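Local coordinates for protein tyrosine--tRNA ligase (PDB 2CYB) that binds L-tyrosine and probably catalyses its activation by ATP and its transfer to the acceptor end of tRNA(Tyr), at residues E65-L70 with A167-D172; L186-L191 with P199-T204; P250-A255 with E284-D289. All blocks are in the same frame, centred on the assembly; numbering follows the deposited sequence.

Contact 1. Residues E65-L70 with A167-D172; sequences EIIVLL and AHLGVD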
ATOM      1  N   GLU A  65       7.925   1.891 -30.575  1.00 39.90           N
ATOM      2  CA  GLU A  65       6.767   2.735 -30.294  1.00 36.88           C
ATOM      3  C   GLU A  65       7.189   3.311 -28.945  1.00 33.03           C
ATOM      4  O   GLU A  65       7.709   2.571 -28.114  1.00 39.22           O
ATOM      5  CB  GLU A  65       5.499   1.894 -30.081  1.00 41.81           C
ATOM      6  CG  GLU A  65       4.946   1.190 -31.310  1.00 56.17           C
ATOM      7  CD  GLU A  65       3.648   0.442 -31.017  1.00 59.22           C
ATOM      8  OE1 GLU A  65       2.990  -0.010 -31.974  1.00 59.33           O
ATOM      9  OE2 GLU A  65       3.283   0.297 -29.828  1.00 46.88           O
ATOM     10  N   ILE A  66       6.975   4.602 -28.721  1.00 33.50           N
ATOM     11  CA  ILE A  66       7.396   5.214 -27.465  1.00 39.77           C
ATOM     12  C   ILE A  66       6.286   5.768 -26.590  1.00 37.03           C
ATOM     13  O   ILE A  66       5.414   6.508 -27.051  1.00 39.75           O
ATOM     14  CB  ILE A  66       8.400   6.368 -27.713  1.00 40.78           C
ATOM     15  CG1 ILE A  66       9.618   5.856 -28.483  1.00 41.28           C
ATOM     16  CG2 ILE A  66       8.837   6.978 -26.384  1.00 42.27           C
ATOM     17  CD1 ILE A  66      10.381   4.759 -27.785  1.00 36.75           C
ATOM     18  N   ILE A  67       6.327   5.408 -25.313  1.00 34.44           N
ATOM     19  CA  ILE A  67       5.355   5.915 -24.360  1.00 30.34           C
ATOM     20  C   ILE A  67       6.106   6.663 -23.265  1.00 34.66           C
ATOM     21  O   ILE A  67       7.118   6.181 -22.758  1.00 29.51           O
ATOM     22  CB  ILE A  67       4.549   4.785 -23.689  1.00 37.76           C
ATOM     23  CG1 ILE A  67       3.704   4.053 -24.730  1.00 43.16           C
ATOM     24  CG2 ILE A  67       3.654   5.368 -22.596  1.00 35.75           C
ATOM     25  CD1 ILE A  67       2.845   2.957 -24.140  1.00 49.51           C
ATOM     26  N   VAL A  68       5.627   7.851 -22.924  1.00 28.99           N
ATOM     27  CA  VAL A  68       6.232   8.622 -21.849  1.00 33.40           C
ATOM     28  C   VAL A  68       5.174   8.704 -20.766  1.00 35.64           C
ATOM     29  O   VAL A  68       4.106   9.278 -20.973  1.00 35.26           O
ATOM     30  CB  VAL A  68       6.598  10.052 -22.274  1.00 34.65           C
ATOM     31  CG1 VAL A  68       7.082  10.849 -21.058  1.00 37.69           C
ATOM     32  CG2 VAL A  68       7.682  10.017 -23.337  1.00 36.64           C
ATOM     33  N   LEU A  69       5.463   8.114 -19.615  1.00 31.36           N
ATOM     34  CA  LEU A  69       4.517   8.137 -18.510  1.00 30.10           C
ATOM     35  C   LEU A  69       4.803   9.276 -17.546  1.00 34.61           C
ATOM     36  O   LEU A  69       5.871   9.334 -16.924  1.00 31.09           O
ATOM     37  CB  LEU A  69       4.548   6.808 -17.740  1.00 28.25           C
ATOM     38  CG  LEU A  69       3.727   6.783 -16.438  1.00 29.85           C
ATOM     39  CD1 LEU A  69       2.242   6.940 -16.752  1.00 27.70           C
ATOM     40  CD2 LEU A  69       3.979   5.474 -15.709  1.00 30.07           C
ATOM     41  N   LEU A  70       3.853  10.197 -17.450  1.00 25.66           N
ATOM     42  CA  LEU A  70       3.953  11.302 -16.516  1.00 31.70           C
ATOM     43  C   LEU A  70       3.280  10.663 -15.297  1.00 33.53           C
ATOM     44  O   LEU A  70       2.058  10.644 -15.182  1.00 28.39           O
ATOM     45  CB  LEU A  70       3.162  12.505 -17.035  1.00 30.85           C
ATOM     46  CG  LEU A  70       3.711  13.075 -18.357  1.00 37.30           C
ATOM     47  CD1 LEU A  70       2.677  13.957 -19.032  1.00 33.24           C
ATOM     48  CD2 LEU A  70       4.974  13.864 -18.082  1.00 37.45           C
ATOM     49  N   ALA A 167       3.019  -3.585 -17.461  1.00 32.13           N
ATOM     50  CA  ALA A 167       1.985  -4.461 -18.010  1.00 34.64           C
ATOM     51  C   ALA A 167       0.784  -3.704 -18.565  1.00 33.49           C
ATOM     52  O   ALA A 167       0.320  -3.989 -19.668  1.00 34.91           O
ATOM     53  CB  ALA A 167       1.520  -5.437 -16.947  1.00 31.78           C
ATOM     54  N   HIS A 168       0.275  -2.742 -17.806  1.00 32.17           N
ATOM     55  CA  HIS A 168      -0.894  -1.997 -18.251  1.00 29.12           C
ATOM     56  C   HIS A 168      -0.669  -1.059 -19.432  1.00 35.52           C
ATOM     57  O   HIS A 168      -1.626  -0.691 -20.113  1.00 36.12           O
ATOM     58  CB  HIS A 168      -1.517  -1.256 -17.067  1.00 33.23           C
ATOM     59  CG  HIS A 168      -2.268  -2.158 -16.135  1.00 29.10           C
ATOM     60  ND1 HIS A 168      -3.643  -2.195 -16.083  1.00 28.91           N
ATOM     61  CD2 HIS A 168      -1.832  -3.100 -15.265  1.00 23.30           C
ATOM     62  CE1 HIS A 168      -4.025  -3.122 -15.221  1.00 29.57           C
ATOM     63  NE2 HIS A 168      -2.945  -3.687 -14.711  1.00 30.03           N
ATOM     64  N   LEU A 169       0.580  -0.676 -19.686  1.00 28.90           N
ATOM     65  CA  LEU A 169       0.878   0.188 -20.822  1.00 34.61           C
ATOM     66  C   LEU A 169       1.319  -0.661 -22.024  1.00 34.92           C
ATOM     67  O   LEU A 169       1.693  -0.129 -23.075  1.00 33.67           O
ATOM     68  CB  LEU A 169       1.974   1.201 -20.453  1.00 29.52           C
ATOM     69  CG  LEU A 169       1.581   2.251 -19.405  1.00 31.33           C
ATOM     70  CD1 LEU A 169       2.826   3.012 -18.949  1.00 36.55           C
ATOM     71  CD2 LEU A 169       0.546   3.208 -19.981  1.00 35.81           C
ATOM     72  N   GLY A 170       1.280  -1.982 -21.859  1.00 36.11           N
ATOM     73  CA  GLY A 170       1.671  -2.881 -22.936  1.00 36.04           C
ATOM     74  C   GLY A 170       3.108  -2.664 -23.364  1.00 39.23           C
ATOM     75  O   GLY A 170       3.437  -2.709 -24.547  1.00 36.22           O
ATOM     76  N   VAL A 171       3.973  -2.444 -22.385  1.00 37.02           N
ATOM     77  CA  VAL A 171       5.383  -2.193 -22.639  1.00 34.99           C
ATOM     78  C   VAL A 171       6.214  -3.466 -22.777  1.00 35.11           C
ATOM     79  O   VAL A 171       6.061  -4.412 -22.005  1.00 34.06           O
ATOM     80  CB  VAL A 171       5.958  -1.291 -21.513  1.00 33.57           C
ATOM     81  CG1 VAL A 171       7.478  -1.254 -21.561  1.00 35.02           C
ATOM     82  CG2 VAL A 171       5.388   0.104 -21.658  1.00 35.10           C
ATOM     83  N   ASP A 172       7.085  -3.485 -23.784  1.00 32.69           N
ATOM     84  CA  ASP A 172       7.961  -4.625 -24.033  1.00 36.90           C
ATOM     85  C   ASP A 172       9.341  -4.356 -23.455  1.00 32.06           C
ATOM     86  O   ASP A 172      10.026  -5.274 -23.001  1.00 34.67           O
ATOM     87  CB  ASP A 172       8.085  -4.881 -25.538  1.00 39.74           C
ATOM     88  CG  ASP A 172       6.754  -5.193 -26.177  1.00 39.96           C
ATOM     89  OD1 ASP A 172       6.306  -4.419 -27.053  1.00 44.82           O
ATOM     90  OD2 ASP A 172       6.152  -6.213 -25.786  1.00 42.12           O
TER

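Contact 2. Residues L186-L191 with P199-T204; sequences LARENL and PVCLHT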
ATOM      1  N   LEU A 186      11.780  -6.857  -9.682  1.00 26.61           N
ATOM      2  CA  LEU A 186      10.545  -7.240  -9.012  1.00 29.39           C
ATOM      3  C   LEU A 186       9.460  -7.443 -10.074  1.00 28.50           C
ATOM      4  O   LEU A 186       8.663  -8.375  -9.989  1.00 31.08           O
ATOM      5  CB  LEU A 186      10.132  -6.149  -8.015  1.00 30.21           C
ATOM      6  CG  LEU A 186       8.763  -6.228  -7.328  1.00 36.28           C
ATOM      7  CD1 LEU A 186       8.614  -7.543  -6.590  1.00 37.12           C
ATOM      8  CD2 LEU A 186       8.627  -5.067  -6.356  1.00 41.06           C
ATOM      9  N   ALA A 187       9.438  -6.570 -11.077  1.00 26.31           N
ATOM     10  CA  ALA A 187       8.460  -6.672 -12.154  1.00 29.53           C
ATOM     11  C   ALA A 187       8.664  -7.980 -12.919  1.00 33.71           C
ATOM     12  O   ALA A 187       7.714  -8.738 -13.147  1.00 30.92           O
ATOM     13  CB  ALA A 187       8.598  -5.485 -13.105  1.00 29.87           C
ATOM     14  N   ARG A 188       9.909  -8.251 -13.303  1.00 31.75           N
ATOM     15  CA  ARG A 188      10.229  -9.474 -14.044  1.00 33.69           C
ATOM     16  C   ARG A 188       9.819 -10.737 -13.283  1.00 33.11           C
ATOM     17  O   ARG A 188       9.386 -11.721 -13.883  1.00 34.00           O
ATOM     18  CB  ARG A 188      11.738  -9.538 -14.355  1.00 30.50           C
ATOM     19  CG  ARG A 188      12.208  -8.547 -15.425  1.00 32.57           C
ATOM     20  CD  ARG A 188      13.727  -8.593 -15.606  1.00 35.44           C
ATOM     21  NE  ARG A 188      14.221  -9.902 -16.050  1.00 37.64           N
ATOM     22  CZ  ARG A 188      14.214 -10.330 -17.312  1.00 33.91           C
ATOM     23  NH1 ARG A 188      13.738  -9.567 -18.285  1.00 36.07           N
ATOM     24  NH2 ARG A 188      14.702 -11.528 -17.604  1.00 41.67           N
ATOM     25  N   GLU A 189       9.943 -10.702 -11.964  1.00 33.45           N
ATOM     26  CA  GLU A 189       9.612 -11.856 -11.141  1.00 34.53           C
ATOM     27  C   GLU A 189       8.123 -11.992 -10.798  1.00 38.42           C
ATOM     28  O   GLU A 189       7.584 -13.100 -10.792  1.00 37.53           O
ATOM     29  CB  GLU A 189      10.437 -11.818  -9.849  1.00 32.65           C
ATOM     30  CG  GLU A 189      10.272 -13.031  -8.955  1.00 47.79           C
ATOM     31  CD  GLU A 189      11.147 -12.967  -7.718  1.00 53.36           C
ATOM     32  OE1 GLU A 189      12.381 -12.852  -7.863  1.00 60.07           O
ATOM     33  OE2 GLU A 189      10.602 -13.036  -6.595  1.00 65.56           O
ATOM     34  N   ASN A 190       7.461 -10.868 -10.543  1.00 32.24           N
ATOM     35  CA  ASN A 190       6.053 -10.880 -10.151  1.00 33.29           C
ATOM     36  C   ASN A 190       4.993 -10.748 -11.236  1.00 28.46           C
ATOM     37  O   ASN A 190       3.910 -11.320 -11.098  1.00 28.17           O
ATOM     38  CB  ASN A 190       5.812  -9.795  -9.099  1.00 29.30           C
ATOM     39  CG  ASN A 190       6.315 -10.198  -7.734  1.00 37.31           C
ATOM     40  OD1 ASN A 190       7.156 -11.086  -7.608  1.00 52.09           O
ATOM     41  ND2 ASN A 190       5.809  -9.539  -6.702  1.00 55.01           N
ATOM     42  N   LEU A 191       5.279 -10.000 -12.298  1.00 27.21           N
ATOM     43  CA  LEU A 191       4.291  -9.818 -13.356  1.00 28.69           C
ATOM     44  C   LEU A 191       3.770 -11.129 -13.945  1.00 30.84           C
ATOM     45  O   LEU A 191       2.580 -11.252 -14.215  1.00 28.40           O
ATOM     46  CB  LEU A 191       4.833  -8.922 -14.469  1.00 29.55           C
ATOM     47  CG  LEU A 191       4.984  -7.442 -14.072  1.00 30.68           C
ATOM     48  CD1 LEU A 191       5.365  -6.626 -15.284  1.00 29.47           C
ATOM     49  CD2 LEU A 191       3.678  -6.923 -13.492  1.00 30.32           C
ATOM     50  N   PRO A 199       9.136  -8.109 -18.593  1.00 35.94           N
ATOM     51  CA  PRO A 199       9.692  -7.108 -19.504  1.00 36.44           C
ATOM     52  C   PRO A 199      11.198  -7.133 -19.692  1.00 31.61           C
ATOM     53  O   PRO A 199      11.956  -7.556 -18.808  1.00 35.83           O
ATOM     54  CB  PRO A 199       9.243  -5.798 -18.874  1.00 43.24           C
ATOM     55  CG  PRO A 199       9.396  -6.107 -17.411  1.00 43.22           C
ATOM     56  CD  PRO A 199       8.772  -7.493 -17.303  1.00 41.55           C
ATOM     57  N   VAL A 200      11.619  -6.686 -20.867  1.00 36.36           N
ATOM     58  CA  VAL A 200      13.032  -6.567 -21.172  1.00 31.92           C
ATOM     59  C   VAL A 200      13.332  -5.208 -20.542  1.00 32.84           C
ATOM     60  O   VAL A 200      12.498  -4.298 -20.606  1.00 33.16           O
ATOM     61  CB  VAL A 200      13.273  -6.486 -22.691  1.00 40.85           C
ATOM     62  CG1 VAL A 200      14.765  -6.437 -22.978  1.00 42.12           C
ATOM     63  CG2 VAL A 200      12.618  -7.678 -23.389  1.00 39.25           C
ATOM     64  N   CYS A 201      14.497  -5.068 -19.920  1.00 32.97           N
ATOM     65  CA  CYS A 201      14.855  -3.807 -19.283  1.00 34.30           C
ATOM     66  C   CYS A 201      16.172  -3.236 -19.808  1.00 37.01           C
ATOM     67  O   CYS A 201      17.135  -3.972 -20.034  1.00 37.48           O
ATOM     68  CB  CYS A 201      14.950  -4.003 -17.771  1.00 31.36           C
ATOM     69  SG  CYS A 201      13.442  -4.713 -17.052  1.00 36.39           S
ATOM     70  N   LEU A 202      16.194  -1.923 -20.012  1.00 33.36           N
ATOM     71  CA  LEU A 202      17.393  -1.232 -20.480  1.00 32.46           C
ATOM     72  C   LEU A 202      17.704  -0.164 -19.441  1.00 33.14           C
ATOM     73  O   LEU A 202      16.895   0.727 -19.195  1.00 30.14           O
ATOM     74  CB  LEU A 202      17.145  -0.584 -21.845  1.00 35.10           C
ATOM     75  CG  LEU A 202      18.364   0.096 -22.486  1.00 41.62           C
ATOM     76  CD1 LEU A 202      18.168   0.183 -23.985  1.00 39.13           C
ATOM     77  CD2 LEU A 202      18.576   1.480 -21.887  1.00 43.06           C
ATOM     78  N   HIS A 203      18.874  -0.253 -18.825  1.00 32.22           N
ATOM     79  CA  HIS A 203      19.239   0.703 -17.791  1.00 29.59           C
ATOM     80  C   HIS A 203      20.336   1.672 -18.199  1.00 30.46           C
ATOM     81  O   HIS A 203      21.346   1.283 -18.780  1.00 33.29           O
ATOM     82  CB  HIS A 203      19.663  -0.048 -16.538  1.00 26.18           C
ATOM     83  CG  HIS A 203      18.585  -0.918 -15.967  1.00 32.27           C
ATOM     84  ND1 HIS A 203      18.836  -2.162 -15.432  1.00 29.66           N
ATOM     85  CD2 HIS A 203      17.254  -0.713 -15.838  1.00 28.60           C
ATOM     86  CE1 HIS A 203      17.704  -2.689 -14.998  1.00 34.60           C
ATOM     87  NE2 HIS A 203      16.730  -1.830 -15.233  1.00 32.58           N
ATOM     88  N   THR A 204      20.126   2.943 -17.884  1.00 32.11           N
ATOM     89  CA  THR A 204      21.107   3.974 -18.195  1.00 32.79           C
ATOM     90  C   THR A 204      21.905   4.252 -16.926  1.00 31.07           C
ATOM     91  O   THR A 204      21.424   4.038 -15.813  1.00 27.78           O
ATOM     92  CB  THR A 204      20.421   5.263 -18.653  1.00 31.02           C
ATOM     93  OG1 THR A 204      19.463   5.666 -17.666  1.00 36.01           O
ATOM     94  CG2 THR A 204      19.706   5.042 -19.977  1.00 36.76           C
TER

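Contact 3. Residues P250-A255 with E284-D289; sequences PILDIA and EELAED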
ATOM      1  N   PRO A 250      32.104  14.660 -14.997  1.00 33.81           N
ATOM      2  CA  PRO A 250      30.857  15.351 -15.340  1.00 36.09           C
ATOM      3  C   PRO A 250      30.836  16.008 -16.712  1.00 31.79           C
ATOM      4  O   PRO A 250      29.824  15.974 -17.407  1.00 33.67           O
ATOM      5  CB  PRO A 250      30.719  16.383 -14.221  1.00 40.45           C
ATOM      6  CG  PRO A 250      31.410  15.733 -13.074  1.00 40.91           C
ATOM      7  CD  PRO A 250      32.632  15.158 -13.715  1.00 39.28           C
ATOM      8  N   ILE A 251      31.947  16.627 -17.093  1.00 32.47           N
ATOM      9  CA  ILE A 251      32.022  17.296 -18.381  1.00 32.27           C
ATOM     10  C   ILE A 251      32.103  16.277 -19.515  1.00 27.97           C
ATOM     11  O   ILE A 251      31.416  16.416 -20.530  1.00 31.93           O
ATOM     12  CB  ILE A 251      33.238  18.252 -18.428  1.00 29.80           C
ATOM     13  CG1 ILE A 251      33.144  19.231 -17.259  1.00 33.52           C
ATOM     14  CG2 ILE A 251      33.273  19.012 -19.746  1.00 32.12           C
ATOM     15  CD1 ILE A 251      31.819  19.977 -17.189  1.00 33.86           C
ATOM     16  N   LEU A 252      32.935  15.257 -19.337  1.00 31.33           N
ATOM     17  CA  LEU A 252      33.061  14.219 -20.349  1.00 33.04           C
ATOM     18  C   LEU A 252      31.715  13.524 -20.510  1.00 35.93           C
ATOM     19  O   LEU A 252      31.325  13.154 -21.619  1.00 31.66           O
ATOM     20  CB  LEU A 252      34.125  13.202 -19.947  1.00 31.98           C
ATOM     21  CG  LEU A 252      35.559  13.574 -20.324  1.00 42.68           C
ATOM     22  CD1 LEU A 252      36.507  12.481 -19.856  1.00 50.86           C
ATOM     23  CD2 LEU A 252      35.658  13.752 -21.834  1.00 40.85           C
ATOM     24  N   ASP A 253      30.999  13.364 -19.399  1.00 32.89           N
ATOM     25  CA  ASP A 253      29.696  12.717 -19.429  1.00 30.55           C
ATOM     26  C   ASP A 253      28.718  13.492 -20.292  1.00 31.04           C
ATOM     27  O   ASP A 253      27.952  12.895 -21.045  1.00 33.88           O
ATOM     28  CB  ASP A 253      29.124  12.559 -18.011  1.00 34.44           C
ATOM     29  CG  ASP A 253      29.785  11.425 -17.238  1.00 42.63           C
ATOM     30  OD1 ASP A 253      29.590  11.342 -16.003  1.00 47.65           O
ATOM     31  OD2 ASP A 253      30.495  10.611 -17.865  1.00 41.41           O
ATOM     32  N   ILE A 254      28.734  14.818 -20.197  1.00 27.07           N
ATOM     33  CA  ILE A 254      27.819  15.604 -21.013  1.00 31.20           C
ATOM     34  C   ILE A 254      28.175  15.411 -22.485  1.00 32.90           C
ATOM     35  O   ILE A 254      27.297  15.334 -23.342  1.00 31.22           O
ATOM     36  CB  ILE A 254      27.870  17.100 -20.644  1.00 31.24           C
ATOM     37  CG1 ILE A 254      27.397  17.280 -19.198  1.00 37.30           C
ATOM     38  CG2 ILE A 254      26.988  17.906 -21.602  1.00 30.73           C
ATOM     39  CD1 ILE A 254      27.479  18.719 -18.695  1.00 42.03           C
ATOM     40  N   ALA A 255      29.468  15.332 -22.784  1.00 28.98           N
ATOM     41  CA  ALA A 255      29.877  15.122 -24.166  1.00 29.96           C
ATOM     42  C   ALA A 255      29.397  13.746 -24.638  1.00 29.53           C
ATOM     43  O   ALA A 255      28.825  13.610 -25.720  1.00 27.44           O
ATOM     44  CB  ALA A 255      31.394  15.204 -24.282  1.00 34.02           C
ATOM     45  N   GLU A 284      35.097   8.045 -28.048  1.00 35.92           N
ATOM     46  CA  GLU A 284      36.342   7.341 -27.795  1.00 39.87           C
ATOM     47  C   GLU A 284      37.541   8.171 -28.261  1.00 34.46           C
ATOM     48  O   GLU A 284      38.600   8.133 -27.643  1.00 40.45           O
ATOM     49  CB  GLU A 284      36.338   5.979 -28.489  1.00 50.01           C
ATOM     50  CG  GLU A 284      37.388   5.020 -27.947  1.00 68.24           C
ATOM     51  CD  GLU A 284      37.341   4.897 -26.427  1.00 77.78           C
ATOM     52  OE1 GLU A 284      37.738   5.862 -25.738  1.00 81.67           O
ATOM     53  OE2 GLU A 284      36.903   3.841 -25.922  1.00 82.35           O
ATOM     54  N   GLU A 285      37.367   8.922 -29.343  1.00 34.23           N
ATOM     55  CA  GLU A 285      38.441   9.770 -29.866  1.00 38.93           C
ATOM     56  C   GLU A 285      38.690  10.915 -28.884  1.00 39.52           C
ATOM     57  O   GLU A 285      39.831  11.246 -28.563  1.00 36.96           O
ATOM     58  CB  GLU A 285      38.049  10.360 -31.226  1.00 43.26           C
ATOM     59  CG  GLU A 285      37.907   9.347 -32.353  1.00 54.76           C
ATOM     60  CD  GLU A 285      37.374   9.971 -33.633  1.00 59.01           C
ATOM     61  OE1 GLU A 285      37.205   9.235 -34.628  1.00 70.89           O
ATOM     62  OE2 GLU A 285      37.123  11.197 -33.646  1.00 58.07           O
ATOM     63  N   LEU A 286      37.601  11.514 -28.416  1.00 35.86           N
ATOM     64  CA  LEU A 286      37.666  12.619 -27.468  1.00 32.49           C
ATOM     65  C   LEU A 286      38.295  12.124 -26.174  1.00 35.52           C
ATOM     66  O   LEU A 286      39.249  12.715 -25.672  1.00 35.93           O
ATOM     67  CB  LEU A 286      36.251  13.155 -27.211  1.00 33.88           C
ATOM     68  CG  LEU A 286      36.041  14.422 -26.376  1.00 37.23           C
ATOM     69  CD1 LEU A 286      34.574  14.815 -26.425  1.00 47.77           C
ATOM     70  CD2 LEU A 286      36.470  14.195 -24.945  1.00 41.12           C
ATOM     71  N   ALA A 287      37.774  11.023 -25.643  1.00 34.83           N
ATOM     72  CA  ALA A 287      38.298  10.464 -24.403  1.00 40.15           C
ATOM     73  C   ALA A 287      39.777  10.131 -24.529  1.00 34.10           C
ATOM     74  O   ALA A 287      40.561  10.378 -23.612  1.00 38.88           O
ATOM     75  CB  ALA A 287      37.513   9.211 -24.016  1.00 41.97           C
ATOM     76  N   GLU A 288      40.153   9.566 -25.671  1.00 36.55           N
ATOM     77  CA  GLU A 288      41.542   9.198 -25.916  1.00 46.53           C
ATOM     78  C   GLU A 288      42.448  10.423 -25.804  1.00 43.96           C
ATOM     79  O   GLU A 288      43.501  10.368 -25.168  1.00 43.24           O
ATOM     80  CB  GLU A 288      41.680   8.572 -27.305  1.00 54.88           C
ATOM     81  CG  GLU A 288      42.397   7.225 -27.318  1.00 72.55           C
ATOM     82  CD  GLU A 288      41.586   6.112 -26.666  1.00 80.67           C
ATOM     83  OE1 GLU A 288      41.263   6.227 -25.464  1.00 84.71           O
ATOM     84  OE2 GLU A 288      41.273   5.118 -27.359  1.00 80.10           O
ATOM     85  N   ASP A 289      42.039  11.524 -26.425  1.00 38.53           N
ATOM     86  CA  ASP A 289      42.823  12.757 -26.377  1.00 39.22           C
ATOM     87  C   ASP A 289      42.819  13.377 -24.989  1.00 42.71           C
ATOM     88  O   ASP A 289      43.785  14.032 -24.589  1.00 38.71           O
ATOM     89  CB  ASP A 289      42.294  13.767 -27.400  1.00 34.89           C
ATOM     90  CG  ASP A 289      43.066  13.725 -28.707  1.00 42.65           C
ATOM     91  OD1 ASP A 289      43.953  12.858 -28.846  1.00 45.92           O
ATOM     92  OD2 ASP A 289      42.791  14.557 -29.594  1.00 38.51           O
TER

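Contact 1. Residues E65-L70 with A167-D172
Leu169, the first residue after helix 154-168, packs on Ile67 and Leu69 of strand 65-70, a parallel strand of the Rossmann fold. The helix comes in through Ala167 and His168, and Leu169 does the joining: its CG stands anti to the carbonyl carbon (chi1 -67°), and its methyl CD1 meets CD2 of Leu69 at 4.2 Å. Leu69 in turn lines the pocket of the bound tyrosine, so the residue just past the helix backs a pocket wall. Two residues earlier on the strand, Ile67 reaches Leu169 with its terminal CD1, the two side chains crossing at a slant. Gly170 follows with positive phi and closes a Schellman motif, its N bonded to Ala167 O at 3.1 Å. Val171 packs on Tyr36 of strand 34-39. Asp172 OD1 forms a salt bridge with Lys30, and Glu65 OE2 one with Arg34; the two carboxylates stay apart, Glu65 OE2 lying 6.3 Å from Asp172 OD1. Arg34 NH1 also bonds Leu169 O, the carbonyl oxygen that Ile67 CD1 approaches to 3.5 Å.

Contact 2. Residues L186-L191 with P199-T204
Arg188 and Pro199 carry most of this contact, which joins the helix to the second strand of the beta-alpha-beta unit formed by strand 173-177, helix 181-190 and strand 200-204. The polar part is a single hydrogen bond, from Arg188 NH1 to Pro199 O at 2.7 Å. It is short but bent, with an N-H...O angle of 134°, and the donor sits 34° off the carbonyl plane. The acceptor lies at the edge of the guanidinium and near its plane. A bend at chi3 (61°), after an extended chi2, turns the guanidinium toward the carbonyl. The same nitrogen also forms a salt bridge with Glu22, so the arginine ties the strand entrance to helix 20-28 as well. A methionine in place of Arg188 would probably leave Pro199 O without this donor and Glu22 without its positive mate.

The apolar part centres on the proline ring. Its CD is approached by Arg188 CG at 4.1 Å and by Leu191 CD1, also at 4.1 Å, the leucine crossing the ring at about a right angle. Ala187 CB comes up to Pro199 CG at 4.4 Å, and both residues rest on Ile166 of helix 154-168. One residue into the strand, Cys201 turns its sulfur to the arginine stem, SG lying 4.2 Å from Arg188 CD.

Contact 3. Residues P250-A255 with E284-D289
Leu286 of helix 283-292 reaches across to Leu252 and Ala255, two residues one turn apart on helix 250-263. Its CG is anti to the backbone N (chi1 -173°), which places it beside the carbonyl carbon, and with chi2 also near 180° the two torsions together give the side chain its reach. This pair of torsions is uncommon for leucine. One methyl, CD1, lands on Ala255 CB at 3.9 Å; the alanine points its short side chain toward the partner helix and leaves room for the longer leucine. The other branch, CD2, turns to Leu252. There the first torsion is different: CG is anti to the carbonyl carbon, beside the backbone N (chi1 -85°), and the two leucines run past each other in opposite directions. Their CD2 atoms are 3.2 Å apart, tighter than carbon atoms normally pack, so the exact methyl positions are doubtful although the approach of the two side chains is clear.

Leu252 also touches Phe283 and Phe290 of the opposing helix and Leu300 of helix 297-319, while Leu286 rests on Leu295. Glu285 OE2 bonds Ala281 N and Asp289 OD2 bonds Tyr280 OH, fixing helix 283-292 to the end of the preceding hairpin. The arrangement is plain helix-helix packing of aliphatic side chains, within the helical C-terminal part that in tyrosyl-tRNA synthetases of this type probably meets the tRNA anticodon.

From the N terminus, the three contacts follow one another in series, none enclosing or crossing another. Contact 1 closes the longest loop, from strand 65-70 to the end of helix 154-168, and that span supplies most of the tyrosine pocket. Contact 2 closes a short one, returning the chain from helix 181-190 to the sheet. These two meet directly: Asp172 O and Val200 N, 3.0 Å apart, probably share a hydrogen bond, and both contacts reach the same sheet of the Rossmann core. The chain then passes through the KMSKS region before contact 3 closes a loop holding the hairpin of strands 266-268 and 278-280. Contact 3 lies apart, its centre about 30 Å from that of contact 2.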